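PDB 7LT2: cyclic GMP-AMP synthase-like receptor from Tribolium castaneum, which senses double-stranded RNA in the cytoplasm and, in response, joins ATP and GTP into the cyclic dinucleotide 2',3'-cGAMP to trigger innate immunity. Local coordinates for residues N213-T218 with E248-D253. Residues are numbered along the deposited sequence; the frame is centred on the assembly and turned at random.
Sequences NPFPST and ERVLID
The phenyl ring of F215 lies between V250 on one face and its own neighbour P214 on the other. V250 comes from the helix side: its CG1 methyl makes a CH-pi contact 3.8 Å from the centroid of the F215 ring, displaced from the centre toward the CE2-CZ side. P214 CB sits over the centre of the opposite face, 4.0 Å above the plane. L251 reaches the far end of the ring obliquely, with its CD2 3.8 Å from F215 CZ, and the same methyl lies 4.4 Å from P214 CG. The CA-CB bond of V250 points at the loop, so that V250 CB comes within 3.6 Å of F215 CE2, and the first torsion (CG1 anti to the backbone N, chi1 -180°) carries CG1 over the ring face.

The bend that presents F215 is an Asx turn: N213 OD1 accepts a hydrogen bond from F215 N at 2.9 Å, the donor standing well above the plane of the side-chain carbonyl. N213 ND2 in turn bonds K219 O, tying the side chain to the chain beyond the turn.

The contact joins the loop between strands 188-200 and 222-225 to the C-terminal part of helix 245-251 in the nucleotidyltransferase domain. From the same helical turn E248, which probably takes part in binding ATP and GTP, as in related enzymes, points away from the loop and pairs with K282, while L251 also packs on L286 of helix 278-291, which contributes I289 and E290 to the manganese site.

No hydrogen bond or salt bridge crosses between the two segments, so the loop meets the helix through dispersion and hydrophobic burial of a modest, partly exposed surface.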
# COMPACT_ATOMS: atom_id res chain seq x y z
N ASN A 213 2.98 17.16 8.43
CA ASN A 213 3.14 15.86 9.08
C ASN A 213 2.47 15.86 10.45
O ASN A 213 2.82 16.70 11.29
CB ASN A 213 4.63 15.53 9.19
CG ASN A 213 4.90 14.14 9.73
OD1 ASN A 213 3.98 13.38 10.05
ND2 ASN A 213 6.17 13.79 9.84
N PRO A 214 1.52 14.96 10.73
CA PRO A 214 0.94 14.92 12.07
C PRO A 214 1.87 14.34 13.12
O PRO A 214 1.61 14.54 14.32
CB PRO A 214 -0.31 14.04 11.89
CG PRO A 214 0.02 13.17 10.74
CD PRO A 214 0.86 14.02 9.81
N PHE A 215 2.93 13.65 12.73
CA PHE A 215 3.85 13.00 13.68
C PHE A 215 5.30 13.35 13.37
O PHE A 215 6.12 12.46 13.12
CB PHE A 215 3.64 11.49 13.68
CG PHE A 215 2.20 11.08 13.73
CD1 PHE A 215 1.45 11.29 14.86
CD2 PHE A 215 1.61 10.47 12.64
CE1 PHE A 215 0.12 10.91 14.91
CE2 PHE A 215 0.29 10.09 12.68
CZ PHE A 215 -0.46 10.31 13.82
N PRO A 216 5.66 14.64 13.40
CA PRO A 216 7.01 15.02 12.97
C PRO A 216 8.12 14.49 13.87
O PRO A 216 9.25 14.35 13.40
CB PRO A 216 6.97 16.55 12.98
CG PRO A 216 5.91 16.89 13.96
CD PRO A 216 4.87 15.81 13.82
N SER A 217 7.83 14.16 15.14
CA SER A 217 8.89 13.64 16.00
C SER A 217 9.06 12.13 15.88
O SER A 217 10.20 11.65 15.84
CB SER A 217 8.63 14.04 17.46
OG SER A 217 7.65 13.22 18.05
N THR A 218 7.97 11.36 15.80
CA THR A 218 8.08 9.91 15.80
C THR A 218 8.01 9.28 14.42
O THR A 218 8.52 8.17 14.24
CB THR A 218 7.00 9.29 16.70
OG1 THR A 218 5.69 9.60 16.19
CG2 THR A 218 7.13 9.80 18.13
N GLU A 248 -0.13 7.56 7.55
CA GLU A 248 -1.51 7.08 7.47
C GLU A 248 -1.73 5.87 8.36
O GLU A 248 -2.80 5.72 8.98
CB GLU A 248 -1.87 6.73 6.02
CG GLU A 248 -2.00 7.94 5.10
CD GLU A 248 -2.17 7.55 3.64
OE1 GLU A 248 -2.41 6.36 3.35
OE2 GLU A 248 -2.08 8.45 2.78
N ARG A 249 -0.74 4.97 8.44
CA ARG A 249 -0.89 3.77 9.25
C ARG A 249 -1.03 4.12 10.73
O ARG A 249 -1.76 3.45 11.46
CB ARG A 249 0.30 2.84 9.02
CG ARG A 249 0.14 1.48 9.68
CD ARG A 249 1.12 0.48 9.11
NE ARG A 249 0.86 0.20 7.70
CZ ARG A 249 1.72 -0.40 6.89
NH1 ARG A 249 2.91 -0.79 7.31
NH2 ARG A 249 1.38 -0.60 5.61
N VAL A 250 -0.33 5.17 11.19
CA VAL A 250 -0.48 5.60 12.58
C VAL A 250 -1.84 6.25 12.80
O VAL A 250 -2.50 6.01 13.82
CB VAL A 250 0.67 6.54 12.98
CG1 VAL A 250 0.52 6.98 14.44
CG2 VAL A 250 2.01 5.86 12.77
N LEU A 251 -2.30 7.05 11.83
CA LEU A 251 -3.59 7.72 11.95
C LEU A 251 -4.74 6.73 12.11
O LEU A 251 -5.69 6.99 12.87
CB LEU A 251 -3.84 8.61 10.72
CG LEU A 251 -3.13 9.97 10.65
CD1 LEU A 251 -3.35 10.61 9.29
CD2 LEU A 251 -3.63 10.89 11.77
N ILE A 252 -4.67 5.58 11.43
CA ILE A 252 -5.77 4.62 11.50
C ILE A 252 -5.63 3.62 12.65
O ILE A 252 -6.55 2.82 12.88
CB ILE A 252 -5.92 3.82 10.18
CG1 ILE A 252 -4.67 2.99 9.89
CG2 ILE A 252 -6.27 4.75 9.01
CD1 ILE A 252 -4.77 2.14 8.64
N ASP A 253 -4.52 3.66 13.38
CA ASP A 253 -4.25 2.70 14.44
C ASP A 253 -4.92 3.14 15.74
O ASP A 253 -5.25 4.32 15.92
CB ASP A 253 -2.74 2.56 14.66
CG ASP A 253 -2.33 1.23 15.26
OD1 ASP A 253 -3.19 0.35 15.50
OD2 ASP A 253 -1.12 1.05 15.51